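PDB 7CBD: exoglucanase A from Cellulomonas fimi, which hydrolyses beta-1,4-glucosidic bonds of cellulose with inversion of anomeric configuration, through this family 6 catalytic domain, releasing cellobiose from the non-reducing chain ends. Local coordinates for residues Ala13-Asn18 / Val88-Ile93; Gln48-Trp53 / Phe361-Pro366. All blocks are in the same frame, centred on the assembly; numbering follows the deposited sequence.

In the fold
Interaction 1 lies within the largely parallel sheet of the family 6 catalytic domain, pairing the short strand 14-15 with strand 87-93. Interaction 2 brings the approach to strand 52-54 against the end of strand 358-362, two strands not paired in that sheet. The centres are about 7 Å apart. The segments alternate along the chain: 13-18, 48-53, 88-93, 361-366. Strands 52-54 and 87-93 are neighbours in the sheet, so the two contacts meet directly. V52 probably bonds through its N to N90 O and through its O to V92 N, and P49 packs on Q15 and Y16. Interaction 1 lies away from the annotated catalytic residues, while interaction 2 reaches toward the predicted active-site residue D371.

Interaction 1 of 2, residues Ala13-Asn18 / Val88-Ile93; sequences AVQYVN and VFNLVI
The edge of the F89 ring points into the face of Y16. The centroids are 5.1 Å apart and the planes stand at 83°, a T-shaped pair. The closest atoms are F89 CD1 and Y16 CD2, at 3.4 Å. The two side chains lie alongside each other and point the same way. Each CG is anti to its own backbone N, chi1 175° in Y16, and this similar turn helps set the rings alongside one another. The phenol end of Y16 runs on to helix 69-83, where OH is hydrogen-bonded to H72 and N75.

Q15 and N90 meet on the other side of the sheet. N90 ND2 donates to Q15 OE1 at 2.9 Å. The bond is bent, 142° at the hydrogen, and the two amide planes are turned steeply against each other. Extended beyond CG, Q15 carries its amide past V88, its bridge partner, to N90. A water accepts from N90 ND2 at 3.0 Å and donates to Y16 O. N90 OD1 is held by Y10 OH, so both polar atoms of this buried amide have partners.

The backbones fix the register. V88 N donates to V14 O at 2.8 Å, and Y16 N donates to V88 O at 2.9 Å. Q15 CA also makes a CH...O contact with V88 O. A13 CB touches V88 CG2 at 4.2 Å. Two bonds from one residue to the neighbours of its partner are the signature of a parallel beta bridge, here joining the short strand 14-15 to the largely parallel sheet of the family 6 domain.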
loop_
_atom_site.group_PDB
_atom_site.type_symbol
_atom_site.label_atom_id
_atom_site.label_comp_id
_atom_site.label_asym_id
_atom_site.label_seq_id
_atom_site.Cartn_x
_atom_site.Cartn_y
_atom_site.Cartn_z
ATOM N N ALA A 13 -12.791 -16.260 -1.463
ATOM C CA ALA A 13 -11.539 -16.643 -2.091
ATOM C C ALA A 13 -10.409 -16.671 -1.068
ATOM O O ALA A 13 -10.487 -16.068 0.004
ATOM C CB ALA A 13 -11.188 -15.657 -3.211
ATOM N N VAL A 14 -9.347 -17.378 -1.428
ATOM C CA VAL A 14 -8.076 -17.295 -0.728
ATOM C C VAL A 14 -7.190 -16.304 -1.478
ATOM O O VAL A 14 -7.474 -15.922 -2.611
ATOM C CB VAL A 14 -7.416 -18.697 -0.601
ATOM C CG1 VAL A 14 -7.060 -19.254 -1.965
ATOM C CG2 VAL A 14 -6.218 -18.687 0.324
ATOM N N GLN A 15 -6.095 -15.881 -0.847
ATOM C CA GLN A 15 -5.126 -14.997 -1.478
ATOM C C GLN A 15 -3.769 -15.684 -1.603
ATOM O O GLN A 15 -3.372 -16.479 -0.746
ATOM C CB GLN A 15 -4.977 -13.684 -0.702
ATOM C CG GLN A 15 -6.258 -12.883 -0.621
ATOM C CD GLN A 15 -6.037 -11.541 0.051
ATOM O OE1 GLN A 15 -5.132 -10.790 -0.319
ATOM N NE2 GLN A 15 -6.860 -11.228 1.039
ATOM N N TYR A 16 -3.050 -15.359 -2.676
ATOM C CA TYR A 16 -1.734 -15.941 -2.927
ATOM C C TYR A 16 -0.754 -15.600 -1.817
ATOM O O TYR A 16 -0.647 -14.443 -1.404
ATOM C CB TYR A 16 -1.184 -15.375 -4.233
ATOM C CG TYR A 16 0.233 -15.787 -4.584
ATOM C CD1 TYR A 16 0.521 -17.086 -4.966
ATOM C CD2 TYR A 16 1.275 -14.860 -4.576
ATOM C CE1 TYR A 16 1.808 -17.466 -5.309
ATOM C CE2 TYR A 16 2.567 -15.225 -4.925
ATOM C CZ TYR A 16 2.823 -16.532 -5.301
ATOM O OH TYR A 16 4.094 -16.931 -5.662
ATOM N N VAL A 17 -0.002 -16.603 -1.374
ATOM C CA VAL A 17 1.100 -16.411 -0.436
ATOM C C VAL A 17 2.413 -16.562 -1.200
ATOM O O VAL A 17 2.641 -17.581 -1.869
ATOM C CB VAL A 17 1.000 -17.385 0.749
ATOM C CG1 VAL A 17 2.173 -17.202 1.698
ATOM C CG2 VAL A 17 -0.312 -17.166 1.483
ATOM N N ASN A 18 3.269 -15.545 -1.110
ATOM C CA ASN A 18 4.510 -15.463 -1.870
ATOM C C ASN A 18 5.602 -16.253 -1.157
ATOM O O ASN A 18 6.066 -15.835 -0.089
ATOM C CB ASN A 18 4.884 -13.985 -2.013
ATOM C CG ASN A 18 6.216 -13.768 -2.698
ATOM O OD1 ASN A 18 6.933 -14.714 -3.025
ATOM N ND2 ASN A 18 6.553 -12.506 -2.924
ATOM N N VAL A 88 -7.106 -15.150 -5.314
ATOM C CA VAL A 88 -6.681 -13.838 -5.794
ATOM C C VAL A 88 -5.169 -13.721 -5.644
ATOM O O VAL A 88 -4.628 -13.867 -4.538
ATOM C CB VAL A 88 -7.379 -12.700 -5.034
ATOM C CG1 VAL A 88 -6.852 -11.344 -5.517
ATOM C CG2 VAL A 88 -8.886 -12.779 -5.175
ATOM N N PHE A 89 -4.500 -13.435 -6.759
ATOM C CA PHE A 89 -3.084 -13.108 -6.792
ATOM C C PHE A 89 -2.965 -11.590 -6.837
ATOM O O PHE A 89 -3.424 -10.962 -7.793
ATOM C CB PHE A 89 -2.466 -13.753 -8.036
ATOM C CG PHE A 89 -1.070 -13.293 -8.337
ATOM C CD1 PHE A 89 -0.060 -13.461 -7.409
ATOM C CD2 PHE A 89 -0.764 -12.689 -9.549
ATOM C CE1 PHE A 89 1.228 -13.036 -7.679
ATOM C CE2 PHE A 89 0.518 -12.272 -9.826
ATOM C CZ PHE A 89 1.518 -12.446 -8.887
ATOM N N ASN A 90 -2.389 -10.999 -5.788
ATOM C CA ASN A 90 -2.195 -9.552 -5.737
ATOM C C ASN A 90 -0.915 -9.169 -6.468
ATOM O O ASN A 90 0.168 -9.649 -6.124
ATOM C CB ASN A 90 -2.117 -9.077 -4.290
ATOM C CG ASN A 90 -3.438 -9.197 -3.574
ATOM O OD1 ASN A 90 -4.347 -8.406 -3.808
ATOM N ND2 ASN A 90 -3.552 -10.188 -2.697
ATOM N N LEU A 91 -1.043 -8.277 -7.450
ATOM C CA LEU A 91 0.048 -7.873 -8.325
ATOM C C LEU A 91 0.082 -6.352 -8.340
ATOM O O LEU A 91 -0.964 -5.717 -8.502
ATOM C CB LEU A 91 -0.296 -8.356 -9.730
ATOM C CG LEU A 91 0.738 -8.813 -10.769
ATOM C CD1 LEU A 91 0.309 -8.429 -12.189
ATOM C CD2 LEU A 91 2.144 -8.402 -10.492
ATOM N N VAL A 92 1.261 -5.755 -8.176
ATOM C CA VAL A 92 1.383 -4.298 -8.196
ATOM C C VAL A 92 2.018 -3.849 -9.505
ATOM O O VAL A 92 3.139 -4.259 -9.839
ATOM C CB VAL A 92 2.162 -3.743 -6.998
ATOM C CG1 VAL A 92 1.952 -2.228 -6.918
ATOM C CG2 VAL A 92 1.704 -4.413 -5.716
ATOM N N ILE A 93 1.293 -2.993 -10.219
ATOM C CA ILE A 93 1.746 -2.352 -11.444
ATOM C C ILE A 93 2.345 -1.011 -11.017
ATOM O O ILE A 93 1.640 -0.159 -10.466
ATOM C CB ILE A 93 0.550 -2.148 -12.390
ATOM C CG1 ILE A 93 -0.189 -3.472 -12.625
ATOM C CG2 ILE A 93 0.979 -1.505 -13.698
ATOM C CD1 ILE A 93 0.663 -4.563 -13.235
HETATM O O HOH W 1 -1.246 -12.123 -2.888
#

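Interaction 2 of 2, residues Gln48-Trp53 / Phe361-Pro366; sequences QPTAVW and FVWIKP
The contact lies in the family 6 barrel, between residues leading into strand 52-54 and those following strand 358-362, two strands not paired in the sheet, close to the predicted catalytic residues. W53 NE1 donates to I364 O at 2.8 Å. The bond is nearly straight, 162° at the hydrogen. The acceptor lies close to the indole plane, but the donor stands above the carbonyl plane. With CG beside the backbone N (chi1 -72°), the W53 indole turns its N-H edge to this carbonyl. Its CZ2 meets I364 CG2 at 3.9 Å, the two side chains crossing at about a right angle. P366 CD packs obliquely against NE1 of W53 at 3.6 Å.

A51 N donates to W363 O at 3.0 Å, a bent bond (141° at the hydrogen). T50 CA adds a CH...O contact to the same oxygen. A51 CB touches I364 CG2.

The W363 indole meets the other end of 48-53. Q48 CB approaches its CZ3 obliquely at 3.5 Å, and T50 CG2 lies at the ring edge in plane, 3.9 Å from CE3. One water links the backbones, donating to P49 O and accepting from W363 N at 2.8 Å. W363 NE1 is bonded outside the contact, to R344 O.

K365 NZ is hydrogen-bonded to S370 O and makes a long, weak ion pair with D371, the predicted active-site residue. W21 of helix 19-30 packs on T50, W363 and P366. Strand 87-93 borders the contact as well: N90 and V92 touch A51, and V92 also reaches W53 and I364.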
loop_
_atom_site.group_PDB
_atom_site.type_symbol
_atom_site.label_atom_id
_atom_site.label_comp_id
_atom_site.label_asym_id
_atom_site.label_seq_id
_atom_site.Cartn_x
_atom_site.Cartn_y
_atom_site.Cartn_z
ATOM N N GLN A 48 1.076 -15.276 5.731
ATOM C CA GLN A 48 0.073 -14.334 5.247
ATOM C C GLN A 48 0.330 -13.926 3.798
ATOM O O GLN A 48 1.474 -13.925 3.339
ATOM C CB GLN A 48 0.070 -13.094 6.133
ATOM C CG GLN A 48 -0.398 -13.421 7.540
ATOM C CD GLN A 48 -1.796 -14.003 7.527
ATOM O OE1 GLN A 48 -2.715 -13.374 7.016
ATOM N NE2 GLN A 48 -1.956 -15.223 8.047
ATOM N N PRO A 49 -0.737 -13.578 3.071
ATOM C CA PRO A 49 -0.610 -13.215 1.650
ATOM C C PRO A 49 -0.174 -11.764 1.471
ATOM O O PRO A 49 -0.723 -10.854 2.099
ATOM C CB PRO A 49 -2.032 -13.422 1.111
ATOM C CG PRO A 49 -2.900 -13.105 2.280
ATOM C CD PRO A 49 -2.146 -13.609 3.504
ATOM N N THR A 50 0.794 -11.553 0.576
ATOM C CA THR A 50 1.304 -10.231 0.232
ATOM C C THR A 50 1.338 -10.085 -1.285
ATOM O O THR A 50 1.411 -11.071 -2.024
ATOM C CB THR A 50 2.729 -10.021 0.774
ATOM O OG1 THR A 50 3.579 -11.083 0.319
ATOM C CG2 THR A 50 2.741 -9.980 2.292
ATOM N N ALA A 51 1.305 -8.839 -1.748
ATOM C CA ALA A 51 1.332 -8.589 -3.179
ATOM C C ALA A 51 2.742 -8.734 -3.732
ATOM O O ALA A 51 3.737 -8.453 -3.055
ATOM C CB ALA A 51 0.811 -7.190 -3.493
ATOM N N VAL A 52 2.812 -9.162 -4.988
ATOM C CA VAL A 52 4.060 -9.205 -5.737
ATOM C C VAL A 52 4.176 -7.918 -6.541
ATOM O O VAL A 52 3.273 -7.576 -7.317
ATOM C CB VAL A 52 4.105 -10.440 -6.652
ATOM C CG1 VAL A 52 5.311 -10.364 -7.579
ATOM C CG2 VAL A 52 4.126 -11.705 -5.806
ATOM N N TRP A 53 5.283 -7.201 -6.361
ATOM C CA TRP A 53 5.483 -5.896 -6.986
ATOM C C TRP A 53 6.305 -6.051 -8.258
ATOM O O TRP A 53 7.442 -6.533 -8.213
ATOM C CB TRP A 53 6.221 -4.949 -6.038
ATOM C CG TRP A 53 5.393 -4.473 -4.890
ATOM C CD1 TRP A 53 4.841 -5.239 -3.892
ATOM C CD2 TRP A 53 5.014 -3.117 -4.613
ATOM N NE1 TRP A 53 4.149 -4.434 -3.010
ATOM C CE2 TRP A 53 4.240 -3.132 -3.431
ATOM C CE3 TRP A 53 5.257 -1.893 -5.243
ATOM C CZ2 TRP A 53 3.698 -1.970 -2.883
ATOM C CZ3 TRP A 53 4.721 -0.744 -4.687
ATOM C CH2 TRP A 53 3.956 -0.789 -3.520
ATOM N N PHE A 361 -9.326 -6.529 3.304
ATOM C CA PHE A 361 -8.035 -6.009 3.741
ATOM C C PHE A 361 -6.959 -6.852 3.073
ATOM O O PHE A 361 -7.095 -8.079 2.959
ATOM C CB PHE A 361 -7.878 -6.088 5.264
ATOM C CG PHE A 361 -8.847 -5.227 6.020
ATOM C CD1 PHE A 361 -9.203 -3.976 5.539
ATOM C CD2 PHE A 361 -9.393 -5.661 7.221
ATOM C CE1 PHE A 361 -10.094 -3.180 6.231
ATOM C CE2 PHE A 361 -10.286 -4.863 7.924
ATOM C CZ PHE A 361 -10.643 -3.625 7.422
ATOM N N VAL A 362 -5.893 -6.186 2.624
ATOM C CA VAL A 362 -4.812 -6.813 1.877
ATOM C C VAL A 362 -3.496 -6.287 2.427
ATOM O O VAL A 362 -3.436 -5.208 3.020
ATOM C CB VAL A 362 -4.915 -6.514 0.363
ATOM C CG1 VAL A 362 -6.035 -7.315 -0.268
ATOM C CG2 VAL A 362 -5.156 -5.024 0.148
ATOM N N TRP A 363 -2.431 -7.060 2.221
ATOM C CA TRP A 363 -1.062 -6.596 2.461
ATOM C C TRP A 363 -0.446 -6.360 1.090
ATOM O O TRP A 363 0.052 -7.296 0.450
ATOM C CB TRP A 363 -0.252 -7.599 3.270
ATOM C CG TRP A 363 -0.608 -7.628 4.715
ATOM C CD1 TRP A 363 -1.593 -6.912 5.346
ATOM C CD2 TRP A 363 0.026 -8.418 5.723
ATOM N NE1 TRP A 363 -1.597 -7.210 6.695
ATOM C CE2 TRP A 363 -0.621 -8.141 6.946
ATOM C CE3 TRP A 363 1.076 -9.339 5.707
ATOM C CZ2 TRP A 363 -0.247 -8.754 8.144
ATOM C CZ3 TRP A 363 1.445 -9.950 6.894
ATOM C CH2 TRP A 363 0.783 -9.654 8.098
ATOM N N ILE A 364 -0.505 -5.114 0.624
ATOM C CA ILE A 364 0.094 -4.794 -0.664
ATOM C C ILE A 364 1.602 -4.625 -0.512
ATOM O O ILE A 364 2.389 -5.370 -1.102
ATOM C CB ILE A 364 -0.588 -3.581 -1.327
ATOM C CG1 ILE A 364 -2.095 -3.817 -1.502
ATOM C CG2 ILE A 364 0.051 -3.304 -2.670
ATOM C CD1 ILE A 364 -2.464 -5.058 -2.315
ATOM N N LYS A 365 2.031 -3.680 0.315
ATOM C CA LYS A 365 3.442 -3.632 0.689
ATOM C C LYS A 365 3.766 -4.856 1.544
ATOM O O LYS A 365 3.020 -5.161 2.478
ATOM C CB LYS A 365 3.706 -2.372 1.501
ATOM C CG LYS A 365 5.144 -2.226 1.959
ATOM C CD LYS A 365 6.065 -1.878 0.800
ATOM C CE LYS A 365 7.494 -1.667 1.291
ATOM N NZ LYS A 365 8.397 -1.133 0.232
ATOM N N PRO A 366 4.851 -5.581 1.268
ATOM C CA PRO A 366 5.195 -6.745 2.112
ATOM C C PRO A 366 5.949 -6.303 3.353
ATOM O O PRO A 366 7.018 -5.678 3.244
ATOM C CB PRO A 366 6.093 -7.596 1.197
ATOM C CG PRO A 366 5.874 -7.037 -0.218
ATOM C CD PRO A 366 5.652 -5.562 0.033
HETATM O O HOH W 2 -2.951 -9.539 0.934
#